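Local coordinates for AA9 family lytic polysaccharide monooxygenase D (Myceliophthora thermophila, PDB 5UFV), which oxidatively cleaves the beta-1,4-glycosidic bonds of cellulose at a single copper ion, using O2 or H2O2 and an external reductant and yielding C1-oxidised products, at residues Gly195-Gln198 / Asn203-Phe206; Ile158-Ala163 / Gln215-Pro220; Tyr7-Lys12 / Ala173-Thr178; Gly100-Asp105 / Gly149-Arg154. All coordinates share one frame; numbering follows the deposited sequence.

Contact 1: Gly195-Gln198 / Asn203-Phe206; sequences GYCQ and NISF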
loop_
_atom_site.group_PDB
_atom_site.type_symbol
_atom_site.label_atom_id
_atom_site.label_comp_id
_atom_site.label_asym_id
_atom_site.label_seq_id
_atom_site.Cartn_x
_atom_site.Cartn_y
_atom_site.Cartn_z
ATOM N N GLY A 195 11.236 7.138 -3.243
ATOM C CA GLY A 195 12.214 6.782 -4.267
ATOM C C GLY A 195 11.661 6.064 -5.487
ATOM O O GLY A 195 12.152 6.258 -6.601
ATOM N N TYR A 196 10.651 5.227 -5.294
ATOM C CA TYR A 196 10.129 4.425 -6.400
ATOM C C TYR A 196 9.455 5.228 -7.523
ATOM O O TYR A 196 9.208 4.699 -8.621
ATOM C CB TYR A 196 9.167 3.353 -5.866
ATOM C CG TYR A 196 7.792 3.842 -5.464
ATOM C CD1 TYR A 196 6.751 3.868 -6.381
ATOM C CD2 TYR A 196 7.527 4.244 -4.159
ATOM C CE1 TYR A 196 5.496 4.294 -6.020
ATOM C CE2 TYR A 196 6.265 4.674 -3.782
ATOM C CZ TYR A 196 5.245 4.696 -4.722
ATOM O OH TYR A 196 3.970 5.127 -4.373
ATOM N N CYS A 197 9.111 6.476 -7.230
ATOM C CA CYS A 197 8.531 7.354 -8.229
ATOM C C CYS A 197 9.050 8.742 -7.981
ATOM O O CYS A 197 9.469 9.016 -6.871
ATOM C CB CYS A 197 7.003 7.344 -8.154
ATOM S SG CYS A 197 6.276 7.932 -6.599
ATOM N N GLN A 198 9.043 9.590 -9.013
ATOM C CA GLN A 198 9.336 11.025 -8.881
ATOM C C GLN A 198 8.056 11.823 -8.989
ATOM O O GLN A 198 7.128 11.415 -9.661
ATOM C CB GLN A 198 10.300 11.523 -9.973
ATOM C CG GLN A 198 11.563 10.695 -10.131
ATOM C CD GLN A 198 12.408 10.746 -8.881
ATOM O OE1 GLN A 198 12.877 11.813 -8.486
ATOM N NE2 GLN A 198 12.599 9.593 -8.246
ATOM N N ASN A 203 2.614 9.221 -14.563
ATOM C CA ASN A 203 1.628 8.516 -13.795
ATOM C C ASN A 203 1.559 9.021 -12.333
ATOM O O ASN A 203 0.916 8.394 -11.504
ATOM C CB ASN A 203 1.886 7.003 -13.859
ATOM C CG ASN A 203 3.282 6.614 -13.417
ATOM O OD1 ASN A 203 4.107 7.451 -13.034
ATOM N ND2 ASN A 203 3.561 5.323 -13.490
ATOM N N ILE A 204 2.183 10.160 -12.032
ATOM C CA ILE A 204 2.121 10.739 -10.689
ATOM C C ILE A 204 1.453 12.107 -10.684
ATOM O O ILE A 204 0.416 12.277 -10.037
ATOM C CB ILE A 204 3.523 10.824 -10.062
ATOM C CG1 ILE A 204 4.140 9.405 -9.947
ATOM C CG2 ILE A 204 3.474 11.562 -8.736
ATOM C CD1 ILE A 204 3.396 8.441 -9.031
ATOM N N SER A 205 2.048 13.070 -11.386
ATOM C CA SER A 205 1.482 14.405 -11.577
ATOM C C SER A 205 1.169 14.523 -13.053
ATOM O O SER A 205 2.074 14.461 -13.888
ATOM C CB SER A 205 2.460 15.516 -11.191
ATOM O OG SER A 205 2.539 15.714 -9.782
ATOM N N PHE A 206 -0.120 14.680 -13.363
ATOM C CA PHE A 206 -0.594 14.773 -14.749
ATOM C C PHE A 206 -2.046 15.257 -14.751
ATOM O O PHE A 206 -2.694 15.291 -13.701
ATOM C CB PHE A 206 -0.458 13.416 -15.484
ATOM C CG PHE A 206 -1.401 12.354 -14.988
ATOM C CD1 PHE A 206 -1.156 11.698 -13.794
ATOM C CD2 PHE A 206 -2.542 12.022 -15.712
ATOM C CE1 PHE A 206 -2.021 10.719 -13.341
ATOM C CE2 PHE A 206 -3.415 11.052 -15.263
ATOM C CZ PHE A 206 -3.157 10.399 -14.078
#
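C197 and I204 meet inside the long irregular loop that follows strand 190-191, on the flank of the AA9 beta-sandwich. The methyl end of the isoleucine does the touching: I204 CD1 lies 3.8 Å from C197 SG and 3.9 Å from C197 CB, so the thiol and its methylene close over one carbon. Beside this, the peptide oxygen of the next residue rests on the rest of the branched chain, with Q198 O 3.6 Å from I204 CG1 and 3.8 Å from I204 CG2. These are van der Waals contacts. I204 carries CG1 beside its backbone N (chi1 -60°), the branch that takes CD1 across to the cysteine.

A second shell sets both partners in place. The sulfur also lies above one face of the Y196 ring, offset toward its rim, and the hydroxyl of that tyrosine is hydrogen-bonded to E156 OE2, while its ring meets W83. C197 additionally touches A41. Q198 N bonds the carboxylate oxygen D201 OD2, and the hydroxyl S205 OG bonds Q199 O; these two bonds link the four loop residues between the segments to both of them. On the other side of I204 in sequence from S205, the side-chain amide N203 ND2 is hydrogen-bonded to K218 O.

Contact 2: Ile158-Ala163 / Gln215-Pro220; sequences IALHQA and QEYKIP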
loop_
_atom_site.group_PDB
_atom_site.type_symbol
_atom_site.label_atom_id
_atom_site.label_comp_id
_atom_site.label_asym_id
_atom_site.label_seq_id
_atom_site.Cartn_x
_atom_site.Cartn_y
_atom_site.Cartn_z
ATOM N N ILE A 158 -3.217 5.905 -3.678
ATOM C CA ILE A 158 -2.826 7.175 -4.269
ATOM C C ILE A 158 -4.057 7.756 -4.948
ATOM O O ILE A 158 -4.481 7.259 -5.994
ATOM C CB ILE A 158 -1.733 6.991 -5.296
ATOM C CG1 ILE A 158 -0.568 6.210 -4.708
ATOM C CG2 ILE A 158 -1.244 8.338 -5.772
ATOM C CD1 ILE A 158 0.533 5.962 -5.733
ATOM N N ALA A 159 -4.644 8.782 -4.341
ATOM C CA ALA A 159 -5.801 9.421 -4.927
ATOM C C ALA A 159 -5.338 10.412 -6.002
ATOM O O ALA A 159 -4.359 11.147 -5.825
ATOM C CB ALA A 159 -6.642 10.123 -3.867
ATOM N N LEU A 160 -6.051 10.413 -7.120
ATOM C CA LEU A 160 -5.693 11.225 -8.276
ATOM C C LEU A 160 -6.847 12.122 -8.770
ATOM O O LEU A 160 -6.813 12.557 -9.907
ATOM C CB LEU A 160 -5.223 10.286 -9.400
ATOM C CG LEU A 160 -4.006 9.390 -9.086
ATOM C CD1 LEU A 160 -3.707 8.429 -10.219
ATOM C CD2 LEU A 160 -2.775 10.209 -8.833
ATOM N N HIS A 161 -7.860 12.376 -7.927
ATOM C CA HIS A 161 -8.992 13.224 -8.326
ATOM C C HIS A 161 -8.529 14.608 -8.747
ATOM O O HIS A 161 -9.087 15.151 -9.709
ATOM C CB HIS A 161 -10.052 13.350 -7.222
ATOM C CG HIS A 161 -11.286 14.120 -7.626
ATOM N ND1 HIS A 161 -11.520 15.419 -7.221
ATOM C CD2 HIS A 161 -12.365 13.764 -8.363
ATOM C CE1 HIS A 161 -12.679 15.834 -7.696
ATOM N NE2 HIS A 161 -13.211 14.850 -8.397
ATOM N N GLN A 162 -7.520 15.170 -8.056
ATOM C CA GLN A 162 -7.020 16.544 -8.353
ATOM C C GLN A 162 -5.935 16.561 -9.415
ATOM O O GLN A 162 -4.804 16.164 -9.145
ATOM C CB GLN A 162 -6.410 17.248 -7.107
ATOM C CG GLN A 162 -7.351 17.670 -5.984
ATOM C CD GLN A 162 -8.436 18.640 -6.444
ATOM O OE1 GLN A 162 -8.144 19.732 -6.954
ATOM N NE2 GLN A 162 -9.705 18.236 -6.270
ATOM N N ALA A 163 -6.248 17.074 -10.595
ATOM C CA ALA A 163 -5.236 17.248 -11.656
ATOM C C ALA A 163 -3.894 17.768 -11.092
ATOM O O ALA A 163 -3.856 18.765 -10.361
ATOM C CB ALA A 163 -5.759 18.188 -12.721
ATOM N N GLN A 215 -6.126 6.812 -22.330
ATOM C CA GLN A 215 -6.876 6.420 -21.155
ATOM C C GLN A 215 -6.371 5.090 -20.650
ATOM O O GLN A 215 -7.108 4.130 -20.564
ATOM C CB GLN A 215 -8.365 6.375 -21.502
ATOM C CG GLN A 215 -8.896 7.741 -21.927
ATOM C CD GLN A 215 -8.890 8.733 -20.775
ATOM O OE1 GLN A 215 -9.570 8.526 -19.773
ATOM N NE2 GLN A 215 -8.111 9.798 -20.901
ATOM N N GLU A 216 -5.084 5.038 -20.348
ATOM C CA GLU A 216 -4.453 3.859 -19.754
ATOM C C GLU A 216 -3.691 4.453 -18.614
ATOM O O GLU A 216 -3.296 5.598 -18.704
ATOM C CB GLU A 216 -3.465 3.180 -20.709
ATOM C CG GLU A 216 -4.056 2.685 -22.031
ATOM C CD GLU A 216 -3.085 2.785 -23.240
ATOM O OE1 GLU A 216 -1.835 2.819 -23.052
ATOM O OE2 GLU A 216 -3.579 2.829 -24.405
ATOM N N TYR A 217 -3.507 3.696 -17.541
ATOM C CA TYR A 217 -2.697 4.140 -16.414
ATOM C C TYR A 217 -1.652 3.084 -16.146
ATOM O O TYR A 217 -1.979 1.933 -15.884
ATOM C CB TYR A 217 -3.570 4.358 -15.174
ATOM C CG TYR A 217 -2.806 4.865 -13.967
ATOM C CD1 TYR A 217 -2.408 6.171 -13.890
ATOM C CD2 TYR A 217 -2.474 4.018 -12.926
ATOM C CE1 TYR A 217 -1.700 6.636 -12.805
ATOM C CE2 TYR A 217 -1.759 4.462 -11.826
ATOM C CZ TYR A 217 -1.380 5.783 -11.758
ATOM O OH TYR A 217 -0.654 6.242 -10.666
ATOM N N LYS A 218 -0.390 3.466 -16.239
ATOM C CA LYS A 218 0.702 2.597 -15.820
ATOM C C LYS A 218 0.858 2.729 -14.274
ATOM O O LYS A 218 1.126 3.816 -13.739
ATOM C CB LYS A 218 1.981 2.987 -16.572
ATOM C CG LYS A 218 3.224 2.220 -16.178
ATOM C CD LYS A 218 3.153 0.753 -16.579
ATOM C CE LYS A 218 4.330 -0.054 -16.003
ATOM N NZ LYS A 218 5.680 0.441 -16.445
ATOM N N ILE A 219 0.693 1.629 -13.558
ATOM C CA ILE A 219 0.861 1.655 -12.112
ATOM C C ILE A 219 2.347 1.900 -11.748
ATOM O O ILE A 219 3.252 1.257 -12.277
ATOM C CB ILE A 219 0.282 0.370 -11.467
ATOM C CG1 ILE A 219 -1.221 0.268 -11.768
ATOM C CG2 ILE A 219 0.434 0.384 -9.952
ATOM C CD1 ILE A 219 -1.860 -1.041 -11.357
ATOM N N PRO A 220 2.605 2.856 -10.854
ATOM C CA PRO A 220 4.001 3.145 -10.503
ATOM C C PRO A 220 4.671 2.049 -9.701
ATOM O O PRO A 220 4.005 1.164 -9.175
ATOM C CB PRO A 220 3.917 4.416 -9.670
ATOM C CG PRO A 220 2.506 4.532 -9.239
ATOM C CD PRO A 220 1.660 3.807 -10.243
#
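L160 and Y217 pack where the chain of strand 149-159 and the residues after it, in the mixed sheet of the AA9 sandwich, meet the long C-terminal loop. The apolar part consists of two separate touches. The side chains of L160 and Y217 come from opposite directions, and a single methyl, L160 CD1, reaches the far end of the ring obliquely: it is 3.7 Å from Y217 CE1 and 3.8 Å from Y217 OH. Y217 extends its ring there because CG stands opposite the backbone N (chi1 -178°). The second touch is looser, I158 CD1 lying 4.3 Å from P220 CG. The Y217 ring also meets W126 edge-to-face, and the side chain touches P79.

Polar bonds hold the pieces from outside. I158 and L160 are backbone-bonded to P79 and Q77, and A159 to Q167. This segment passes near the copper site: H161 and Q167 probably bind O2, as in related enzymes, and the side chain of I158 is about 7 Å from that of the copper ligand Y169. On the loop side, the phenol that lies against the leucine methyl is anchored by a hydrogen bond between Y217 OH and N203 O.

Contact 3: Tyr7-Lys12 / Ala173-Thr178; sequences YNIAGK and AQIKVT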
loop_
_atom_site.group_PDB
_atom_site.type_symbol
_atom_site.label_atom_id
_atom_site.label_comp_id
_atom_site.label_asym_id
_atom_site.label_seq_id
_atom_site.Cartn_x
_atom_site.Cartn_y
_atom_site.Cartn_z
ATOM N N TYR A 7 -6.720 -5.138 10.463
ATOM C CA TYR A 7 -6.281 -6.172 9.527
ATOM C C TYR A 7 -6.887 -7.543 9.865
ATOM O O TYR A 7 -7.233 -7.832 11.017
ATOM C CB TYR A 7 -4.744 -6.328 9.540
ATOM C CG TYR A 7 -3.912 -5.098 9.227
ATOM C CD1 TYR A 7 -3.541 -4.218 10.224
ATOM C CD2 TYR A 7 -3.464 -4.847 7.940
ATOM C CE1 TYR A 7 -2.765 -3.099 9.941
ATOM C CE2 TYR A 7 -2.705 -3.731 7.650
ATOM C CZ TYR A 7 -2.351 -2.864 8.658
ATOM O OH TYR A 7 -1.585 -1.755 8.372
ATOM N N ASN A 8 -6.990 -8.387 8.839
ATOM C CA ASN A 8 -7.181 -9.820 9.025
ATOM C C ASN A 8 -6.052 -10.579 8.335
ATOM O O ASN A 8 -5.907 -10.535 7.126
ATOM C CB ASN A 8 -8.548 -10.300 8.511
ATOM C CG ASN A 8 -8.834 -11.731 8.912
ATOM O OD1 ASN A 8 -8.180 -12.663 8.447
ATOM N ND2 ASN A 8 -9.769 -11.909 9.818
ATOM N N ILE A 9 -5.256 -11.275 9.121
ATOM C CA ILE A 9 -4.084 -11.955 8.611
ATOM C C ILE A 9 -4.094 -13.410 9.030
ATOM O O ILE A 9 -4.030 -13.743 10.218
ATOM C CB ILE A 9 -2.798 -11.278 9.100
ATOM C CG1 ILE A 9 -2.699 -9.881 8.470
ATOM C CG2 ILE A 9 -1.580 -12.114 8.723
ATOM C CD1 ILE A 9 -1.848 -8.913 9.225
ATOM N N ALA A 10 -4.152 -14.266 8.013
ATOM C CA ALA A 10 -4.201 -15.719 8.170
ATOM C C ALA A 10 -5.397 -16.066 9.001
ATOM O O ALA A 10 -5.291 -16.868 9.917
ATOM C CB ALA A 10 -2.925 -16.238 8.801
ATOM N N GLY A 11 -6.526 -15.414 8.706
ATOM C CA GLY A 11 -7.763 -15.624 9.460
ATOM C C GLY A 11 -7.897 -14.996 10.857
ATOM O O GLY A 11 -8.908 -15.213 11.500
ATOM N N LYS A 12 -6.918 -14.230 11.346
ATOM C CA LYS A 12 -7.029 -13.595 12.672
ATOM C C LYS A 12 -7.138 -12.085 12.561
ATOM O O LYS A 12 -6.630 -11.465 11.622
ATOM C CB LYS A 12 -5.834 -13.929 13.567
ATOM C CG LYS A 12 -5.292 -15.325 13.323
ATOM C CD LYS A 12 -4.397 -15.867 14.437
ATOM C CE LYS A 12 -4.162 -17.358 14.210
ATOM N NZ LYS A 12 -3.889 -18.077 15.486
ATOM N N ALA A 173 2.527 -2.305 8.777
ATOM C CA ALA A 173 2.201 -3.300 9.815
ATOM C C ALA A 173 3.264 -4.376 9.827
ATOM O O ALA A 173 4.008 -4.511 8.861
ATOM C CB ALA A 173 0.848 -3.933 9.548
ATOM N N GLN A 174 3.326 -5.143 10.902
ATOM C CA GLN A 174 4.420 -6.098 11.113
ATOM C C GLN A 174 3.973 -7.569 10.952
ATOM O O GLN A 174 3.047 -8.034 11.626
ATOM C CB GLN A 174 5.048 -5.862 12.492
ATOM C CG GLN A 174 5.581 -4.451 12.642
ATOM C CD GLN A 174 6.479 -4.232 13.839
ATOM O OE1 GLN A 174 7.393 -3.419 13.776
ATOM N NE2 GLN A 174 6.222 -4.922 14.922
ATOM N N ILE A 175 4.632 -8.283 10.044
ATOM C CA ILE A 175 4.293 -9.677 9.735
ATOM C C ILE A 175 5.519 -10.564 9.950
ATOM O O ILE A 175 6.590 -10.313 9.366
ATOM C CB ILE A 175 3.882 -9.841 8.267
ATOM C CG1 ILE A 175 2.913 -8.739 7.860
ATOM C CG2 ILE A 175 3.290 -11.222 8.021
ATOM C CD1 ILE A 175 1.482 -8.985 8.243
ATOM N N LYS A 176 5.357 -11.584 10.795
ATOM C CA LYS A 176 6.361 -12.615 10.941
ATOM C C LYS A 176 5.961 -13.775 10.031
ATOM O O LYS A 176 5.007 -14.513 10.338
ATOM C CB LYS A 176 6.513 -13.080 12.390
ATOM C CG LYS A 176 7.721 -13.984 12.529
ATOM C CD LYS A 176 7.947 -14.547 13.924
ATOM C CE LYS A 176 8.098 -13.495 15.027
ATOM N NZ LYS A 176 9.384 -12.740 15.019
ATOM N N VAL A 177 6.677 -13.903 8.911
ATOM C CA VAL A 177 6.445 -14.945 7.897
ATOM C C VAL A 177 7.127 -16.249 8.269
ATOM O O VAL A 177 8.355 -16.294 8.407
ATOM C CB VAL A 177 6.993 -14.504 6.534
ATOM C CG1 VAL A 177 6.879 -15.613 5.500
ATOM C CG2 VAL A 177 6.251 -13.266 6.064
ATOM N N THR A 178 6.333 -17.306 8.417
ATOM C CA THR A 178 6.827 -18.610 8.839
ATOM C C THR A 178 7.183 -19.505 7.650
ATOM O O THR A 178 7.195 -19.059 6.507
ATOM C CB THR A 178 5.758 -19.320 9.686
ATOM O OG1 THR A 178 4.558 -19.480 8.909
ATOM C CG2 THR A 178 5.463 -18.512 10.953
#
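I9, whose methyl end meets I175, is fixed at its backbone by a 2.9 Å hydrogen bond from I9 N to K12 O. K12 N returns a bond of 3.1 Å to I9 O, and together the two close a type I' turn in which A10 and G11 form the tip, both with positive phi. The turn joins strand 4-9 to strand 12-15 as a tight hairpin at the edge of its sheet.

Across the interface, I9 and I175 reach toward each other tip to tip, with I9 CD1 only 3.5 Å from I175 CD1. I9 has CG1 beside its backbone N and CD1 extended onward from it (chi2 157°), which carries the methyl across; I175 bends its own chain back at chi2 -82° to offer CD1. Both isoleucines also pack on A60 of strand 58-60.

Two residues back, the phenol end of Y7 lies against the small side chain of A173. A173 CB approaches obliquely, 3.5 Å from both Y7 CZ and Y7 OH. The same hydroxyl is hydrogen-bonded to Q29 NE2, so the polar end of this buried ring has a partner beyond the methyl it touches. Within its own sheet A173 is backbone-bonded to V153 of strand 149-159. Apolar side chains meeting between strands 4-9 and 167-177 of opposing sheets belong to the core of the immunoglobulin-like AA9 beta-sandwich.

Contact 4: Gly100-Asp105 / Gly149-Arg154; sequences GWFKID and GNYLVR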
loop_
_atom_site.group_PDB
_atom_site.type_symbol
_atom_site.label_atom_id
_atom_site.label_comp_id
_atom_site.label_asym_id
_atom_site.label_seq_id
_atom_site.Cartn_x
_atom_site.Cartn_y
_atom_site.Cartn_z
ATOM N N GLY A 100 14.555 -2.203 -0.338
ATOM C CA GLY A 100 14.030 -3.477 0.093
ATOM C C GLY A 100 12.571 -3.649 -0.243
ATOM O O GLY A 100 12.042 -4.761 -0.141
ATOM N N TRP A 101 11.885 -2.585 -0.633
ATOM C CA TRP A 101 10.432 -2.703 -0.869
ATOM C C TRP A 101 10.070 -3.348 -2.204
ATOM O O TRP A 101 10.510 -2.906 -3.276
ATOM C CB TRP A 101 9.761 -1.352 -0.815
ATOM C CG TRP A 101 9.862 -0.749 0.520
ATOM C CD1 TRP A 101 10.813 0.104 0.935
ATOM C CD2 TRP A 101 8.975 -0.953 1.637
ATOM N NE1 TRP A 101 10.581 0.462 2.221
ATOM C CE2 TRP A 101 9.459 -0.186 2.683
ATOM C CE3 TRP A 101 7.825 -1.716 1.843
ATOM C CZ2 TRP A 101 8.830 -0.145 3.939
ATOM C CZ3 TRP A 101 7.187 -1.663 3.084
ATOM C CH2 TRP A 101 7.688 -0.879 4.106
ATOM N N PHE A 102 9.237 -4.371 -2.144
ATOM C CA PHE A 102 8.735 -4.976 -3.349
ATOM C C PHE A 102 7.209 -5.084 -3.285
ATOM O O PHE A 102 6.641 -5.308 -2.228
ATOM C CB PHE A 102 9.413 -6.340 -3.554
ATOM C CG PHE A 102 9.185 -7.311 -2.422
ATOM C CD1 PHE A 102 10.042 -7.346 -1.338
ATOM C CD2 PHE A 102 8.106 -8.197 -2.451
ATOM C CE1 PHE A 102 9.839 -8.237 -0.301
ATOM C CE2 PHE A 102 7.895 -9.093 -1.409
ATOM C CZ PHE A 102 8.768 -9.111 -0.334
ATOM N N LYS A 103 6.562 -4.923 -4.438
ATOM C CA LYS A 103 5.110 -5.062 -4.563
ATOM C C LYS A 103 4.685 -6.510 -4.555
ATOM O O LYS A 103 5.265 -7.343 -5.252
ATOM C CB LYS A 103 4.617 -4.419 -5.863
ATOM C CG LYS A 103 4.521 -2.905 -5.772
ATOM C CD LYS A 103 4.743 -2.189 -7.096
ATOM C CE LYS A 103 3.558 -2.308 -8.043
ATOM N NZ LYS A 103 3.726 -1.500 -9.280
ATOM N N ILE A 104 3.629 -6.790 -3.795
ATOM C CA ILE A 104 2.954 -8.066 -3.862
ATOM C C ILE A 104 1.560 -7.974 -4.487
ATOM O O ILE A 104 1.032 -8.973 -4.923
ATOM C CB ILE A 104 2.859 -8.720 -2.474
ATOM C CG1 ILE A 104 1.947 -7.948 -1.557
ATOM C CG2 ILE A 104 4.242 -8.821 -1.834
ATOM C CD1 ILE A 104 1.778 -8.639 -0.226
ATOM N N ASP A 105 0.961 -6.789 -4.505
ATOM C CA ASP A 105 -0.365 -6.602 -5.094
ATOM C C ASP A 105 -0.495 -5.196 -5.701
ATOM O O ASP A 105 0.241 -4.282 -5.341
ATOM C CB ASP A 105 -1.437 -6.831 -4.029
ATOM C CG ASP A 105 -2.773 -7.311 -4.610
ATOM O OD1 ASP A 105 -2.830 -7.610 -5.827
ATOM O OD2 ASP A 105 -3.775 -7.407 -3.845
ATOM N N GLY A 149 10.796 -14.733 7.694
ATOM C CA GLY A 149 11.456 -13.775 8.581
ATOM C C GLY A 149 10.517 -12.666 8.991
ATOM O O GLY A 149 9.311 -12.766 8.797
ATOM N N ASN A 150 11.072 -11.596 9.544
ATOM C CA ASN A 150 10.275 -10.445 9.916
ATOM C C ASN A 150 10.097 -9.532 8.742
ATOM O O ASN A 150 11.094 -9.101 8.153
ATOM C CB ASN A 150 10.943 -9.689 11.053
ATOM C CG ASN A 150 11.152 -10.557 12.268
ATOM O OD1 ASN A 150 10.482 -11.585 12.453
ATOM N ND2 ASN A 150 12.105 -10.174 13.085
ATOM N N TYR A 151 8.841 -9.224 8.404
ATOM C CA TYR A 151 8.551 -8.341 7.282
ATOM C C TYR A 151 7.607 -7.224 7.672
ATOM O O TYR A 151 6.726 -7.406 8.501
ATOM C CB TYR A 151 7.874 -9.090 6.135
ATOM C CG TYR A 151 8.715 -10.039 5.316
ATOM C CD1 TYR A 151 8.888 -11.354 5.720
ATOM C CD2 TYR A 151 9.245 -9.656 4.100
ATOM C CE1 TYR A 151 9.619 -12.252 4.964
ATOM C CE2 TYR A 151 9.993 -10.546 3.320
ATOM C CZ TYR A 151 10.177 -11.853 3.752
ATOM O OH TYR A 151 10.912 -12.773 3.010
ATOM N N LEU A 152 7.758 -6.084 7.013
ATOM C CA LEU A 152 6.737 -5.044 7.047
ATOM C C LEU A 152 5.873 -5.237 5.828
ATOM O O LEU A 152 6.336 -5.713 4.798
ATOM C CB LEU A 152 7.346 -3.662 6.995
ATOM C CG LEU A 152 8.520 -3.394 7.934
ATOM C CD1 LEU A 152 8.997 -1.968 7.724
ATOM C CD2 LEU A 152 8.118 -3.620 9.376
ATOM N N VAL A 153 4.607 -4.881 5.953
ATOM C CA VAL A 153 3.722 -4.861 4.809
ATOM C C VAL A 153 3.172 -3.462 4.745
ATOM O O VAL A 153 2.855 -2.922 5.777
ATOM C CB VAL A 153 2.575 -5.850 4.962
ATOM C CG1 VAL A 153 1.829 -5.630 6.273
ATOM C CG2 VAL A 153 1.626 -5.733 3.774
ATOM N N ARG A 154 3.065 -2.873 3.553
ATOM C CA ARG A 154 2.686 -1.452 3.412
ATOM C C ARG A 154 1.540 -1.302 2.423
ATOM O O ARG A 154 1.650 -1.748 1.265
ATOM C CB ARG A 154 3.903 -0.640 2.938
ATOM C CG ARG A 154 3.636 0.784 2.490
ATOM C CD ARG A 154 4.961 1.434 2.137
ATOM N NE ARG A 154 4.768 2.807 1.697
ATOM C CZ ARG A 154 4.283 3.154 0.498
ATOM N NH1 ARG A 154 3.979 2.213 -0.421
ATOM N NH2 ARG A 154 4.108 4.451 0.217
#
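On the mixed sheet, W101 reaches past the intervening strand 80-86 to lie against R154 and L152 of strand 149-159. The aliphatic stem of the arginine does the touching. R154 CB is 3.4 Å from W101 CZ3, and R154 CD sits over one face of the indole as a CH-pi contact, 4.2 Å from the centroid of the six-membered ring and 20° off its normal. The extended R154 chain crosses the indole at about a right angle, its guanidinium turned 68° from the ring plane. L152 CD1 adds an oblique touch, 4.0 Å from W101 CH2.

In this AA9 beta-sandwich both strands neighbour 80-86, whose W83 touches both W101 and R154. The opposite face of the sheet carries a second pair: F102 CZ lies 4.1 Å from Y151 CE2, which stands at the edge of the phenylalanine ring, the two side chains crossing at about a right angle. A classic beta bulge follows, I104 and D105 both facing V82. The charged end of the arginine is gripped on all three nitrogens: R154 NH1 by a salt bridge to E156 OE1, R154 NE by R47 O and R154 NH2 by L46 O.

Contacts 3 and 4 are strand packing: contact 3 joins the two sheets through isoleucine methyls and a tyrosine on an alanine, whereas contact 4 packs large aromatics and an arginine stem along one sheet and alone lies nearer the chain centre. Strands 149-159 and 167-177 tie them together, with I175 O bonded to Y151 N at 2.7 Å. Contact 1 is loop on loop and contact 2 loop on strand 149-159; both are mostly buried, though Q198 of contact 1 is exposed and Y217 of contact 2 partly so. Contact 2 also reaches contact 4 through P220 O and K103 NZ, 2.7 Å apart. Contact 1 lies earlier in the same loop region and touches contact 2 through N203.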